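Local coordinates for protein acyl-coenzyme A oxidase 3 (Yarrowia lipolytica, PDB 5YS9) that oxidises acyl-CoA substrates to (2E)-enoyl-CoA with an FAD cofactor, passing the electrons to oxygen to give hydrogen peroxide in peroxisomal fatty acid beta-oxidation, at residues Gln425-Cys430 and Asn439-Ala444. Residues are numbered along the deposited sequence; the frame is centred on the assembly and turned at random.
Sequences QCRQAC and NGFGQA. With FAD (flavin-adenine dinucleotide), chain D.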
# COMPACT_ATOMS: atom_id res chain seq x y z
N GLN A 425 1.03 -5.38 4.99
CA GLN A 425 0.60 -5.97 6.28
C GLN A 425 1.74 -6.37 7.18
O GLN A 425 1.69 -6.12 8.36
CB GLN A 425 -0.26 -7.22 6.03
CG GLN A 425 -1.69 -6.91 5.64
CD GLN A 425 -2.51 -6.43 6.81
OE1 GLN A 425 -3.40 -5.62 6.63
NE2 GLN A 425 -2.23 -6.95 8.02
N CYS A 426 2.76 -6.98 6.60
CA CYS A 426 3.91 -7.39 7.37
C CYS A 426 4.58 -6.18 7.96
O CYS A 426 5.09 -6.23 9.06
CB CYS A 426 4.87 -8.22 6.53
SG CYS A 426 4.34 -9.92 6.32
N ARG A 427 4.58 -5.08 7.23
CA ARG A 427 5.16 -3.87 7.75
C ARG A 427 4.39 -3.37 8.96
O ARG A 427 4.98 -3.01 9.96
CB ARG A 427 5.22 -2.78 6.68
CG ARG A 427 5.43 -1.38 7.21
CD ARG A 427 5.34 -0.32 6.14
NE ARG A 427 4.00 -0.07 5.64
CZ ARG A 427 2.99 0.38 6.37
NH1 ARG A 427 1.82 0.58 5.82
NH2 ARG A 427 3.15 0.64 7.64
N GLN A 428 3.07 -3.38 8.88
CA GLN A 428 2.26 -2.89 9.98
C GLN A 428 2.45 -3.76 11.20
O GLN A 428 2.51 -3.28 12.31
CB GLN A 428 0.81 -2.81 9.57
CG GLN A 428 0.46 -1.51 8.89
CD GLN A 428 -0.87 -1.55 8.19
OE1 GLN A 428 -1.86 -1.09 8.71
NE2 GLN A 428 -0.89 -2.11 7.01
N ALA A 429 2.54 -5.05 10.96
CA ALA A 429 2.79 -6.05 12.01
C ALA A 429 4.09 -5.86 12.80
O ALA A 429 4.23 -6.45 13.85
CB ALA A 429 2.74 -7.46 11.45
N CYS A 430 5.03 -5.09 12.27
CA CYS A 430 6.27 -4.77 12.97
C CYS A 430 6.21 -3.36 13.56
O CYS A 430 7.27 -2.78 13.90
CB CYS A 430 7.43 -4.88 11.99
SG CYS A 430 7.66 -6.53 11.37
N ASN A 439 14.56 -2.13 7.38
CA ASN A 439 13.79 -3.35 7.42
C ASN A 439 13.06 -3.66 6.10
O ASN A 439 12.36 -4.65 6.03
CB ASN A 439 12.89 -3.34 8.63
CG ASN A 439 13.70 -3.40 9.91
OD1 ASN A 439 14.58 -4.26 10.04
ND2 ASN A 439 13.44 -2.48 10.84
N GLY A 440 13.25 -2.84 5.06
CA GLY A 440 12.96 -3.19 3.68
C GLY A 440 11.55 -2.99 3.19
O GLY A 440 11.33 -2.85 1.98
N PHE A 441 10.59 -2.95 4.09
CA PHE A 441 9.18 -2.80 3.70
C PHE A 441 8.93 -1.65 2.71
O PHE A 441 8.26 -1.83 1.71
CB PHE A 441 8.30 -2.62 4.92
CG PHE A 441 8.39 -3.75 5.92
CD1 PHE A 441 7.77 -4.96 5.68
CD2 PHE A 441 9.08 -3.58 7.13
CE1 PHE A 441 7.86 -5.99 6.59
CE2 PHE A 441 9.15 -4.61 8.06
CZ PHE A 441 8.53 -5.81 7.78
N GLY A 442 9.48 -0.47 2.99
CA GLY A 442 9.19 0.77 2.22
C GLY A 442 9.64 0.61 0.80
O GLY A 442 8.83 0.76 -0.15
N GLN A 443 10.90 0.23 0.64
CA GLN A 443 11.50 0.09 -0.68
C GLN A 443 10.89 -1.11 -1.48
O GLN A 443 10.49 -1.00 -2.68
CB GLN A 443 13.05 -0.00 -0.63
CG GLN A 443 13.70 0.44 -1.94
CD GLN A 443 13.24 1.85 -2.48
OE1 GLN A 443 12.46 1.92 -3.46
NE2 GLN A 443 13.74 2.94 -1.90
N ALA A 444 10.78 -2.25 -0.82
CA ALA A 444 10.10 -3.37 -1.44
C ALA A 444 8.65 -3.02 -1.91
O ALA A 444 8.26 -3.38 -3.00
CB ALA A 444 10.10 -4.49 -0.45
PA FAD D . 4.13 -2.31 19.21
O1A FAD D . 3.33 -1.50 20.17
O2A FAD D . 5.04 -3.37 19.69
O5B FAD D . 3.21 -3.02 18.15
C5B FAD D . 3.88 -3.74 17.12
C4B FAD D . 2.88 -4.64 16.44
O4B FAD D . 2.36 -5.55 17.40
C3B FAD D . 1.73 -3.79 15.97
O3B FAD D . 1.35 -4.18 14.66
C2B FAD D . 0.60 -4.11 16.90
O2B FAD D . -0.63 -4.08 16.19
C1B FAD D . 0.95 -5.49 17.42
N9A FAD D . 0.45 -5.51 18.79
C8A FAD D . 1.00 -4.88 19.83
N7A FAD D . 0.27 -5.08 20.94
C5A FAD D . -0.78 -5.85 20.61
C6A FAD D . -1.94 -6.42 21.30
N6A FAD D . -2.15 -6.23 22.62
N1A FAD D . -2.80 -7.16 20.58
C2A FAD D . -2.61 -7.36 19.27
N3A FAD D . -1.58 -6.87 18.57
C4A FAD D . -0.66 -6.12 19.18
N1 FAD D . 7.44 8.36 19.39
C2 FAD D . 7.69 9.43 20.15
O2 FAD D . 7.58 9.32 21.37
N3 FAD D . 8.06 10.60 19.66
C4 FAD D . 8.20 10.80 18.37
O4 FAD D . 8.54 11.89 17.95
C4X FAD D . 7.94 9.68 17.45
N5 FAD D . 8.06 9.82 16.13
C5X FAD D . 7.83 8.79 15.32
C6 FAD D . 7.99 8.96 13.97
C7 FAD D . 7.76 7.92 13.11
C7M FAD D . 7.92 8.12 11.64
C8 FAD D . 7.36 6.60 13.66
C8M FAD D . 7.11 5.46 12.74
C9 FAD D . 7.19 6.43 15.01
C9A FAD D . 7.42 7.47 15.87
N10 FAD D . 7.27 7.31 17.26
C10 FAD D . 7.54 8.41 18.06
C1' FAD D . 6.88 6.04 17.87
C2' FAD D . 5.47 5.56 17.54
O2' FAD D . 4.52 6.23 18.37
C3' FAD D . 5.35 4.05 17.72
O3' FAD D . 5.87 3.44 16.56
C4' FAD D . 3.94 3.52 17.90
O4' FAD D . 3.22 4.43 18.72
C5' FAD D . 3.90 2.18 18.62
O5' FAD D . 4.23 1.06 17.83
P FAD D . 5.40 0.07 18.29
O1P FAD D . 6.52 0.16 17.34
O2P FAD D . 5.66 0.33 19.72
O3P FAD D . 4.84 -1.40 18.11
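The backbones of Arg-427, near the close of helix 391-428, and Phe-441, in the first turn of helix 441-448, come within 5.8 Å of each other, CA to CA. A single aromatic side chain fills that interval, an example of one ring joining two helices with no hydrogen bond between residues 425-430 and 439-444. CA of Arg-427 lies 3.5 Å from the centroid of the Phe-441 ring, only 13° off its normal, a CH-pi contact, while CB of Arg-427 packs over the same face. The arginine then turns aside: CG is anti to the backbone N (chi1 164°), and a bend at chi3 helps carry the guanidinium to a salt bridge with Asp-424. CB of Cys-426 also touches CE1 of Phe-441 at 3.7 Å, and SG of Cys-430 approaches CZ of Phe-441 obliquely at 3.8 Å. On the opposite face lies Asn-439 O, offset toward the rim. An alanine in place of Phe-441 would probably open a gap against CA and CB of Arg-427 and leave Cys-430 without its aromatic partner. Gln-428 O, one residue on from Arg-427, accepts a hydrogen bond from FAD O3B, and within the C-alpha1 helical domain helix 300-330 packs against Phe-441 and Cys-426.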